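Local coordinates for cellulosomal scaffoldin adaptor protein B (Acetivibrio cellulolyticus, PDB 3FNK), which serves as an adaptor scaffoldin of the cellulosome, this chain being its second type II cohesin, a dockerin-binding module, at residues V135-S140 and V166-E171; E74-E79 and L98-T103; S10-G15 and A29-N34. One frame throughout, in Å; residues are numbered along the deposited sequence.

Contact 1 of 3, residues V135-S140 and V166-E171; sequences VVFEDS and VIQPGE
Gln168 turns its side chain back toward Phe137 by two successive twists: CG stands anti to the backbone carbonyl carbon (chi1 -53°), and a second bend at chi2 (-76°) swings the amide over to the backbone of the other segment. The result joins the two sheets of the cohesin beta-sandwich at one edge, where strand 136-137 and the end of strand 165-167 run in nearly opposite directions without pairing as strands. In place of a neighbouring backbone, the carboxamide of Gln168 serves both backbone polar atoms of Phe137. Its OE1 accepts from Phe137 N at 2.9 Å, in the carbonyl plane and on a lone pair. Its NE2 donates to Phe137 O at 3.0 Å with a fairly straight N-H...O angle of 163°, the acceptor lying close to the amide plane. A primary amide has just this pairing of donor and acceptor, and the two bonds together fix both the rotation of the group and which of its ends is oxygen.

Beside this polar pair, apolar and carbonyl contacts mix. Val166 sends CG1 obliquely against Phe137, reaching CD1 at 3.8 Å, while Ile167 O lies near the plane of the phenyl ring at its edge. The other side of strand 136-137 pairs with strand 39-47, through Lys47 and Asn45, and the Phe137 ring also touches Met14, so the aromatic group lies buried between the layers. Further along comes Pro169, which also rests on Tyr16 and whose CG and CD lie against Val135 O, the closer of the two, CG, at 3.1 Å.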
# COMPACT_ATOMS: atom_id res chain seq x y z
N VAL A 135 -4.81 -8.62 -7.37
CA VAL A 135 -3.63 -7.92 -6.91
C VAL A 135 -3.28 -8.48 -5.52
O VAL A 135 -4.17 -8.66 -4.70
CB VAL A 135 -3.95 -6.42 -6.83
CG1 VAL A 135 -2.82 -5.62 -6.18
CG2 VAL A 135 -4.23 -5.90 -8.25
N VAL A 136 -2.00 -8.78 -5.29
CA VAL A 136 -1.56 -9.28 -3.99
C VAL A 136 -0.36 -8.50 -3.39
O VAL A 136 0.45 -7.90 -4.14
CB VAL A 136 -1.26 -10.80 -4.01
CG1 VAL A 136 -2.56 -11.62 -4.36
CG2 VAL A 136 -0.12 -11.15 -4.97
N PHE A 137 -0.28 -8.50 -2.05
CA PHE A 137 0.96 -8.21 -1.34
C PHE A 137 1.75 -9.48 -1.44
O PHE A 137 1.23 -10.56 -1.17
CB PHE A 137 0.75 -7.86 0.15
CG PHE A 137 -0.05 -6.59 0.37
CD1 PHE A 137 -1.38 -6.66 0.74
CD2 PHE A 137 0.53 -5.32 0.14
CE1 PHE A 137 -2.15 -5.48 0.93
CE2 PHE A 137 -0.20 -4.14 0.31
CZ PHE A 137 -1.56 -4.23 0.72
N GLU A 138 3.01 -9.37 -1.80
CA GLU A 138 3.76 -10.56 -2.05
C GLU A 138 5.22 -10.33 -1.76
O GLU A 138 5.78 -9.31 -2.13
CB GLU A 138 3.56 -10.91 -3.53
CG GLU A 138 4.47 -11.93 -4.05
CD GLU A 138 4.17 -12.24 -5.49
OE1 GLU A 138 3.04 -12.73 -5.76
OE2 GLU A 138 5.05 -11.96 -6.34
N ASP A 139 5.84 -11.29 -1.09
CA ASP A 139 7.25 -11.13 -0.79
C ASP A 139 8.10 -11.01 -2.04
O ASP A 139 7.72 -11.42 -3.16
CB ASP A 139 7.80 -12.17 0.18
CG ASP A 139 8.25 -11.53 1.47
OD1 ASP A 139 8.10 -10.30 1.57
OD2 ASP A 139 8.76 -12.23 2.36
N SER A 140 9.24 -10.35 -1.84
CA SER A 140 10.21 -10.07 -2.88
C SER A 140 11.56 -10.61 -2.45
O SER A 140 11.82 -10.72 -1.24
CB SER A 140 10.31 -8.55 -3.08
OG SER A 140 11.59 -8.18 -3.55
N VAL A 166 -1.86 -9.66 7.17
CA VAL A 166 -1.87 -9.04 5.83
C VAL A 166 -3.12 -9.55 5.13
O VAL A 166 -3.18 -10.73 4.83
CB VAL A 166 -0.58 -9.44 5.05
CG1 VAL A 166 -0.64 -9.00 3.61
CG2 VAL A 166 0.71 -8.88 5.78
N ILE A 167 -4.12 -8.71 4.90
CA ILE A 167 -5.39 -9.17 4.35
C ILE A 167 -5.37 -8.84 2.86
O ILE A 167 -5.37 -7.68 2.50
CB ILE A 167 -6.61 -8.52 5.05
CG1 ILE A 167 -6.58 -8.84 6.56
CG2 ILE A 167 -7.94 -8.97 4.40
CD1 ILE A 167 -7.58 -8.04 7.46
N GLN A 168 -5.29 -9.86 2.02
CA GLN A 168 -5.24 -9.68 0.55
C GLN A 168 -6.55 -9.11 0.04
O GLN A 168 -7.60 -9.41 0.58
CB GLN A 168 -4.88 -11.00 -0.13
CG GLN A 168 -3.60 -11.66 0.40
CD GLN A 168 -2.34 -10.98 -0.09
OE1 GLN A 168 -2.39 -9.94 -0.73
NE2 GLN A 168 -1.20 -11.58 0.22
N PRO A 169 -6.50 -8.23 -0.98
CA PRO A 169 -7.69 -7.42 -1.31
C PRO A 169 -8.87 -8.11 -1.99
O PRO A 169 -9.98 -7.56 -1.95
CB PRO A 169 -7.13 -6.36 -2.26
CG PRO A 169 -5.91 -6.96 -2.82
CD PRO A 169 -5.32 -7.79 -1.73
N GLY A 170 -8.67 -9.25 -2.63
CA GLY A 170 -9.81 -9.89 -3.33
C GLY A 170 -9.91 -9.54 -4.81
O GLY A 170 -9.29 -8.57 -5.28
N GLU A 171 -10.71 -10.31 -5.54
CA GLU A 171 -10.65 -10.32 -7.01
C GLU A 171 -11.22 -9.07 -7.68
O GLU A 171 -12.10 -8.40 -7.13
CB GLU A 171 -11.28 -11.60 -7.57
CG GLU A 171 -10.78 -11.99 -8.96
CD GLU A 171 -11.08 -13.44 -9.31
OE1 GLU A 171 -10.12 -14.21 -9.59
OE2 GLU A 171 -12.27 -13.81 -9.30

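Contact 2 of 3, residues E74-E79 and L98-T103; sequences ELLVSE and LSRSYT. With EDO (1,2-ethanediol), chain D.
A single carbonyl oxygen, Leu76 O, takes two hydrogen bonds from one guanidinium group, that of Arg100, which grips it side-on through NE at 2.7 Å and NH2 at 2.8 Å. The oxygen lies at the edge of the guanidinium, 6° out of its plane, yet both nitrogens approach from the same face of the carbonyl plane and neither bond is straight, as expected when two N-H groups lying side by side share one acceptor between them. This is a loop-to-strand contact of the cohesin beta-sandwich: the irregular connection between strands 71-72 and 83-87 folds across the end of strand 95-102. Arg100 reaches it with a chain extended from CG to NE, the first torsion (chi1 -173°) carrying CG away from the backbone nitrogen. Leu76 has a positive phi of 68°, a left-handed backbone conformation, uncommon for a residue other than glycine.

Two residues along, Tyr102 meets the same loop in a different way. Leu76 CD2 sits over one face of its ring, 4.0 Å from the centroid, a CH-pi contact displaced toward the rim. Leu76 CD1 meanwhile points to the backbone of Arg100, its nearest atom there being O. The phenol oxygen accepts from Ser78 N, which lies at the ring's edge, and it is also hydrogen-bonded to Glu115, whose carboxylate binds Leu76 N through its other oxygen. The ring also makes edge-to-face contacts with Tyr81 and Tyr108.

At the outer end a water accepts from Arg100 NH2 and donates weakly to Glu79 OE2. The opposite charges themselves do not touch, with Glu79 OE2 standing 4.6 Å from Arg100 NH2. Beside the guanidinium, Val77 CG1 packs obliquely against Arg100 NH2 at 3.8 Å.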
# COMPACT_ATOMS: atom_id res chain seq x y z
N GLU A 74 -3.93 9.45 4.80
CA GLU A 74 -4.15 10.27 5.97
C GLU A 74 -2.96 10.18 6.89
O GLU A 74 -2.76 11.08 7.68
CB GLU A 74 -5.35 9.75 6.80
CG GLU A 74 -6.62 9.53 6.00
CD GLU A 74 -7.59 8.55 6.68
OE1 GLU A 74 -7.18 7.57 7.37
OE2 GLU A 74 -8.80 8.78 6.48
N LEU A 75 -2.21 9.09 6.84
CA LEU A 75 -1.07 8.95 7.77
C LEU A 75 0.26 9.32 7.09
O LEU A 75 0.33 9.29 5.86
CB LEU A 75 -0.98 7.53 8.36
CG LEU A 75 -2.28 6.99 9.01
CD1 LEU A 75 -2.00 5.63 9.67
CD2 LEU A 75 -2.88 7.99 10.05
N LEU A 76 1.29 9.62 7.88
CA LEU A 76 2.63 9.88 7.35
C LEU A 76 2.73 11.19 6.53
O LEU A 76 3.63 11.35 5.68
CB LEU A 76 3.10 8.67 6.53
CG LEU A 76 3.16 7.31 7.27
CD1 LEU A 76 3.69 6.18 6.35
CD2 LEU A 76 3.99 7.40 8.55
N VAL A 77 1.79 12.11 6.77
CA VAL A 77 1.82 13.43 6.12
C VAL A 77 2.04 14.60 7.07
O VAL A 77 1.91 15.77 6.66
CB VAL A 77 0.56 13.72 5.24
CG1 VAL A 77 0.55 12.83 4.05
CG2 VAL A 77 -0.73 13.52 6.04
N SER A 78 2.41 14.34 8.32
CA SER A 78 2.74 15.46 9.19
C SER A 78 4.18 15.94 8.90
O SER A 78 5.13 15.22 9.16
CB SER A 78 2.54 15.09 10.67
OG SER A 78 3.27 16.00 11.48
N GLU A 79 4.32 17.16 8.39
CA GLU A 79 5.61 17.64 7.90
C GLU A 79 6.65 17.79 8.98
O GLU A 79 7.81 17.52 8.75
CB GLU A 79 5.48 18.94 7.08
CG GLU A 79 4.93 18.74 5.62
CD GLU A 79 5.64 17.63 4.74
OE1 GLU A 79 6.90 17.52 4.70
OE2 GLU A 79 4.92 16.87 4.06
N LEU A 98 6.78 0.35 -2.75
CA LEU A 98 6.54 1.68 -2.24
C LEU A 98 6.95 1.73 -0.78
O LEU A 98 6.66 0.80 0.01
CB LEU A 98 5.04 1.98 -2.25
CG LEU A 98 4.14 1.50 -3.39
CD1 LEU A 98 2.69 1.67 -2.99
CD2 LEU A 98 4.43 2.33 -4.62
N SER A 99 7.57 2.84 -0.40
CA SER A 99 7.98 3.08 0.98
C SER A 99 7.74 4.51 1.34
O SER A 99 8.05 5.41 0.57
CB SER A 99 9.45 2.81 1.19
OG SER A 99 9.80 1.52 0.79
N ARG A 100 7.21 4.70 2.54
CA ARG A 100 7.11 5.99 3.14
C ARG A 100 7.34 5.86 4.64
O ARG A 100 6.68 5.01 5.30
CB ARG A 100 5.74 6.59 2.83
CG ARG A 100 5.59 8.01 3.27
CD ARG A 100 4.27 8.67 2.84
NE ARG A 100 4.22 10.05 3.33
CZ ARG A 100 4.30 11.16 2.58
NH1 ARG A 100 4.46 11.07 1.25
NH2 ARG A 100 4.21 12.37 3.15
N SER A 101 8.23 6.71 5.19
CA SER A 101 8.52 6.72 6.63
C SER A 101 8.70 8.15 7.17
O SER A 101 9.14 9.02 6.46
CB SER A 101 9.84 6.00 6.96
OG SER A 101 9.69 4.60 7.11
N TYR A 102 8.38 8.37 8.45
CA TYR A 102 8.88 9.52 9.18
C TYR A 102 10.36 9.32 9.51
O TYR A 102 10.79 8.19 9.78
CB TYR A 102 8.09 9.66 10.48
CG TYR A 102 6.69 10.23 10.29
CD1 TYR A 102 5.62 9.79 11.08
CD2 TYR A 102 6.44 11.20 9.34
CE1 TYR A 102 4.34 10.32 10.94
CE2 TYR A 102 5.16 11.73 9.16
CZ TYR A 102 4.11 11.31 9.99
OH TYR A 102 2.84 11.83 9.82
N THR A 103 11.12 10.41 9.52
CA THR A 103 12.54 10.36 9.86
C THR A 103 12.88 11.07 11.17
O THR A 103 13.85 10.69 11.86
CB THR A 103 13.43 10.98 8.72
OG1 THR A 103 12.92 12.27 8.38
CG2 THR A 103 13.42 10.09 7.49
C1 EDO D . 11.30 1.97 -2.06
O1 EDO D . 10.17 1.10 -1.90
C2 EDO D . 12.50 1.11 -2.39
O2 EDO D . 13.04 0.57 -1.19
O HOH W 1 5.40 14.66 1.64

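Contact 3 of 3, residues S10-G15 and A29-N34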
# COMPACT_ATOMS: atom_id res chain seq x y z
N SER A 10 -5.26 -6.39 14.45
CA SER A 10 -4.32 -5.50 13.76
C SER A 10 -4.07 -6.03 12.36
O SER A 10 -3.84 -7.24 12.18
CB SER A 10 -3.01 -5.43 14.53
OG SER A 10 -3.26 -4.86 15.79
N TYR A 11 -4.11 -5.14 11.37
CA TYR A 11 -3.78 -5.59 10.01
C TYR A 11 -3.25 -4.48 9.11
O TYR A 11 -3.25 -3.29 9.47
CB TYR A 11 -5.00 -6.20 9.34
CG TYR A 11 -6.17 -5.27 9.24
CD1 TYR A 11 -6.23 -4.31 8.24
CD2 TYR A 11 -7.25 -5.37 10.12
CE1 TYR A 11 -7.32 -3.46 8.14
CE2 TYR A 11 -8.35 -4.53 10.03
CZ TYR A 11 -8.37 -3.58 9.04
OH TYR A 11 -9.45 -2.71 8.92
N ILE A 12 -2.81 -4.90 7.95
CA ILE A 12 -2.63 -4.04 6.81
C ILE A 12 -3.40 -4.64 5.66
O ILE A 12 -3.38 -5.85 5.43
CB ILE A 12 -1.11 -3.82 6.44
CG1 ILE A 12 -0.98 -2.86 5.25
CG2 ILE A 12 -0.39 -5.15 6.23
CD1 ILE A 12 0.51 -2.38 4.96
N THR A 13 -4.09 -3.79 4.91
CA THR A 13 -4.79 -4.32 3.78
C THR A 13 -4.79 -3.36 2.59
O THR A 13 -4.28 -2.23 2.68
CB THR A 13 -6.25 -4.74 4.19
OG1 THR A 13 -6.75 -5.70 3.26
CG2 THR A 13 -7.14 -3.55 4.24
N MET A 14 -5.34 -3.83 1.47
CA MET A 14 -5.73 -2.97 0.33
C MET A 14 -7.26 -3.01 0.12
O MET A 14 -7.81 -4.11 0.00
CB MET A 14 -5.02 -3.46 -0.93
CG MET A 14 -5.03 -2.47 -2.08
SD MET A 14 -4.20 -3.21 -3.49
CE MET A 14 -2.55 -3.47 -2.81
N GLY A 15 -7.91 -1.85 0.06
CA GLY A 15 -9.33 -1.76 -0.37
C GLY A 15 -9.49 -1.09 -1.75
O GLY A 15 -8.69 -0.20 -2.11
N ALA A 29 -6.87 1.67 -5.56
CA ALA A 29 -6.49 0.72 -4.53
C ALA A 29 -5.80 1.50 -3.43
O ALA A 29 -4.84 2.24 -3.70
CB ALA A 29 -5.57 -0.33 -5.11
N THR A 30 -6.32 1.37 -2.21
CA THR A 30 -5.84 2.10 -1.03
C THR A 30 -5.21 1.12 -0.03
O THR A 30 -5.85 0.15 0.39
CB THR A 30 -6.97 2.85 -0.33
OG1 THR A 30 -7.55 3.79 -1.24
CG2 THR A 30 -6.46 3.59 0.88
N VAL A 31 -3.94 1.37 0.32
CA VAL A 31 -3.21 0.57 1.31
C VAL A 31 -3.56 1.27 2.62
O VAL A 31 -3.49 2.49 2.70
CB VAL A 31 -1.66 0.57 1.07
CG1 VAL A 31 -0.91 -0.15 2.21
CG2 VAL A 31 -1.32 -0.08 -0.27
N LYS A 32 -3.95 0.50 3.63
CA LYS A 32 -4.43 1.06 4.88
C LYS A 32 -4.20 0.08 6.05
O LYS A 32 -4.09 -1.14 5.84
CB LYS A 32 -5.92 1.38 4.75
CG LYS A 32 -6.78 0.15 4.38
CD LYS A 32 -8.19 0.64 4.01
CE LYS A 32 -9.10 -0.47 3.55
NZ LYS A 32 -10.46 0.16 3.37
N ILE A 33 -4.13 0.60 7.26
CA ILE A 33 -3.75 -0.21 8.38
C ILE A 33 -4.73 -0.01 9.51
O ILE A 33 -5.46 0.98 9.57
CB ILE A 33 -2.34 0.11 8.92
CG1 ILE A 33 -2.15 1.62 9.17
CG2 ILE A 33 -1.29 -0.41 7.98
CD1 ILE A 33 -0.95 1.97 10.17
N ASN A 34 -4.71 -0.98 10.42
CA ASN A 34 -5.57 -0.98 11.57
C ASN A 34 -4.77 -1.42 12.76
O ASN A 34 -4.17 -2.51 12.77
CB ASN A 34 -6.80 -1.91 11.36
CG ASN A 34 -7.82 -1.78 12.49
OD1 ASN A 34 -8.30 -0.69 12.78
ND2 ASN A 34 -8.10 -2.89 13.18
O HOH W 2 -9.45 2.65 -2.83
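Six backbone hydrogen bonds join Tyr11, Thr13 and Gly15 to Asn34, Lys32 and Thr30, each residue giving its N-H and its carbonyl to its partner. Thr13 N to Lys32 O, at 2.8 Å, is nearly straight at 169°. Between these pairs lie the non-hydrogen-bonded ones, Ile12 with Ile33 and Met14 with Val31, where CA-H...O contacts supplement the ladder, among them Met14 CA to Thr30 O at 3.1 Å.

Apolar packing fills the face that carries Ile12, Met14, Val31 and Ile33. Ile12 CG1 meets Ile33 CG2 at 3.7 Å and its CD1 leans on Val31 CG1, while Met14 SD reaches Ala29 CB at 3.6 Å. Strand 39-47 of the other sheet packs on this layer through Val44, Ile46 and Phe39.

The opposite face is mixed. Tyr11 CG sits between its backbone N and carbonyl carbon (chi1 59°), which lays the ring across to Asn34, whose CB meets one face 3.4 Å from the centroid in a CH-pi contact; the Asn34 amide binds Ala9 O. Thr13 and Lys32 run side by side, CG2 touching the lysine methylenes, and Thr13 OG1 bonds to Ile167 O. A water bridges Gly15 O and Thr30 OG1.

Antiparallel strands with one apolar and one mixed face make up this beta hairpin, a building unit of the cohesin sandwich.

Along the chain the order is contact 3, contact 2, contact 1, each closing before the next opens. Contacts 1 and 3 are neighbours, their centres 10 Å apart, because strand 165-167 runs parallel to strand 11-16 in the mixed sheet; the hairpin is thus extended by the strand that arrives last. Contact 2 lies across the chain's centre from contact 1, about 21 Å between centres, though both reach the antiparallel sheet that holds strands 39-47, 95-102 and 136-137. It is 15 Å from contact 3 between centres and touches it through Leu75 and Ile33. Together they hold the sandwich at three levels: within one sheet, between sheets by an amide, and from loop to strand.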